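Cellulase (PDB 3WX5) hydrolyses internal beta-1,4-glucosidic bonds of cellulose, as expected of a glycoside hydrolase family 12 endoglucanase. Local coordinates at residues P77-G82 with S235-T240. Numbering follows the deposited sequence.
Sequences PAIYLG and SDFSVT
Ile79 lies over one face of the Phe237 ring, between the two sheets of the beta-sandwich (jelly roll) of glycoside hydrolase family 12. Strand 78-80 belongs to one sheet and strand 233-243 to the other. The contact is therefore side-chain packing in the buried core, with no hydrogen bond between the segments. The two side chains run roughly antiparallel, each reaching toward the other's strand. Ile79 CG2 sits over the face of the phenyl ring, 3.8 Å from its centroid and 16° off the ring normal, a CH-pi contact. The other branch of Ile79 stays above the ring plane on the same side and passes out beyond the rim at CD2: Ile79 CG1 lies 3.6 Å from Phe237 CD2. Ile79 CD1 is 3.7 Å from that same Phe237 CD2. Phe237 carries CG anti to its own N (chi1 -178°), which extends the ring from its strand to the backbone of the facing one. There CE2 of Phe237 comes within 4.2 Å of Tyr80 CA, and Leu81 N lies near the plane of the ring, at its edge. Tyr36 meets the same ring edge-to-face, and Thr221 of the neighbouring strand 215-225 also touches Phe237. With an alanine at Phe237, a gap is likely to open between the sheets, and Ile79 CG2 would lose the aromatic face it packs on. The CB of Tyr80 points away from 235-240, and its OH is hydrogen-bonded to Ala87 O. Leu81, where the chain turns a corner, again directs its CB toward the segment 235-240. Val239 likewise faces inward and rests against Leu104 of strand 101-111. This second pair meets more lightly than the first, through a single methyl from each side: Leu81 CD2 lies 4.0 Å from Val239 CG1.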
loop_
_atom_site.group_PDB
_atom_site.type_symbol
_atom_site.label_atom_id
_atom_site.label_comp_id
_atom_site.label_asym_id
_atom_site.label_seq_id
_atom_site.Cartn_x
_atom_site.Cartn_y
_atom_site.Cartn_z
ATOM N N PRO A 77 3.957 7.752 1.299
ATOM C CA PRO A 77 5.263 7.104 1.533
ATOM C C PRO A 77 5.054 5.610 1.817
ATOM O O PRO A 77 4.142 5.247 2.576
ATOM C CB PRO A 77 5.792 7.805 2.793
ATOM C CG PRO A 77 4.521 8.330 3.496
ATOM C CD PRO A 77 3.594 8.715 2.358
ATOM N N ALA A 78 5.793 4.753 1.121
ATOM C CA ALA A 78 5.441 3.330 1.061
ATOM C C ALA A 78 6.645 2.450 0.735
ATOM O O ALA A 78 7.621 2.922 0.183
ATOM C CB ALA A 78 4.345 3.106 -0.000
ATOM N N ILE A 79 6.528 1.158 1.047
ATOM C CA ILE A 79 7.510 0.172 0.643
ATOM C C ILE A 79 6.765 -0.859 -0.214
ATOM O O ILE A 79 5.563 -1.078 -0.025
ATOM C CB ILE A 79 8.185 -0.514 1.862
ATOM C CG1 ILE A 79 9.201 -1.565 1.399
ATOM C CG2 ILE A 79 7.151 -1.058 2.899
ATOM C CD1 ILE A 79 10.227 -1.964 2.504
ATOM N N TYR A 80 7.445 -1.409 -1.212
ATOM C CA TYR A 80 6.757 -2.332 -2.114
ATOM C C TYR A 80 7.627 -3.442 -2.667
ATOM O O TYR A 80 8.857 -3.300 -2.812
ATOM C CB TYR A 80 6.028 -1.578 -3.248
ATOM C CG TYR A 80 6.905 -0.951 -4.305
ATOM C CD1 TYR A 80 7.234 -1.652 -5.464
ATOM C CD2 TYR A 80 7.248 0.399 -4.241
ATOM C CE1 TYR A 80 8.014 -1.061 -6.469
ATOM C CE2 TYR A 80 7.995 1.010 -5.255
ATOM C CZ TYR A 80 8.380 0.268 -6.363
ATOM O OH TYR A 80 9.101 0.866 -7.380
ATOM N N LEU A 81 6.936 -4.517 -3.045
ATOM C CA LEU A 81 7.442 -5.547 -3.931
ATOM C C LEU A 81 6.709 -5.446 -5.262
ATOM O O LEU A 81 5.501 -5.204 -5.291
ATOM C CB LEU A 81 7.144 -6.913 -3.314
ATOM C CG LEU A 81 7.651 -8.057 -4.199
ATOM C CD1 LEU A 81 8.882 -8.694 -3.618
ATOM C CD2 LEU A 81 6.535 -9.067 -4.373
ATOM N N GLY A 82 7.441 -5.592 -6.365
ATOM C CA GLY A 82 6.822 -5.564 -7.683
ATOM C C GLY A 82 7.126 -4.282 -8.466
ATOM O O GLY A 82 8.232 -3.732 -8.363
ATOM N N SER A 235 7.870 -0.768 9.757
ATOM C CA SER A 235 8.927 -1.739 10.126
ATOM C C SER A 235 8.629 -3.172 9.693
ATOM O O SER A 235 7.468 -3.566 9.611
ATOM C CB SER A 235 9.110 -1.731 11.655
ATOM O OG SER A 235 9.351 -0.402 12.095
ATOM N N ASP A 236 9.677 -3.970 9.505
ATOM C CA ASP A 236 9.538 -5.430 9.466
ATOM C C ASP A 236 8.684 -5.892 8.277
ATOM O O ASP A 236 7.949 -6.881 8.387
ATOM C CB ASP A 236 8.869 -5.950 10.760
ATOM C CG ASP A 236 9.634 -5.582 12.042
ATOM O OD1 ASP A 236 10.879 -5.445 12.020
ATOM O OD2 ASP A 236 8.959 -5.487 13.094
ATOM N N PHE A 237 8.739 -5.176 7.164
ATOM C CA PHE A 237 7.931 -5.533 5.981
ATOM C C PHE A 237 8.468 -6.811 5.323
ATOM O O PHE A 237 9.689 -6.967 5.142
ATOM C CB PHE A 237 7.957 -4.385 4.971
ATOM C CG PHE A 237 7.131 -4.629 3.735
ATOM C CD1 PHE A 237 5.737 -4.659 3.797
ATOM C CD2 PHE A 237 7.741 -4.719 2.489
ATOM C CE1 PHE A 237 4.977 -4.767 2.625
ATOM C CE2 PHE A 237 6.984 -4.798 1.307
ATOM C CZ PHE A 237 5.601 -4.827 1.380
ATOM N N SER A 238 7.559 -7.704 4.947
ATOM C CA SER A 238 7.904 -8.876 4.171
ATOM C C SER A 238 6.724 -9.204 3.277
ATOM O O SER A 238 5.578 -8.982 3.634
ATOM C CB SER A 238 8.151 -10.058 5.123
ATOM O OG SER A 238 8.486 -11.212 4.396
ATOM N N VAL A 239 7.005 -9.660 2.071
ATOM C CA VAL A 239 5.949 -10.214 1.225
ATOM C C VAL A 239 6.388 -11.567 0.733
ATOM O O VAL A 239 7.561 -11.735 0.395
ATOM C CB VAL A 239 5.687 -9.329 0.006
ATOM C CG1 VAL A 239 4.674 -10.033 -0.913
ATOM C CG2 VAL A 239 5.162 -7.956 0.457
ATOM N N THR A 240 5.483 -12.549 0.765
ATOM C CA THR A 240 5.800 -13.871 0.209
ATOM C C THR A 240 4.769 -14.268 -0.842
ATOM O O THR A 240 3.571 -14.390 -0.549
ATOM C CB THR A 240 5.867 -14.976 1.294
ATOM O OG1 THR A 240 6.841 -14.622 2.284
ATOM C CG2 THR A 240 6.304 -16.323 0.646
#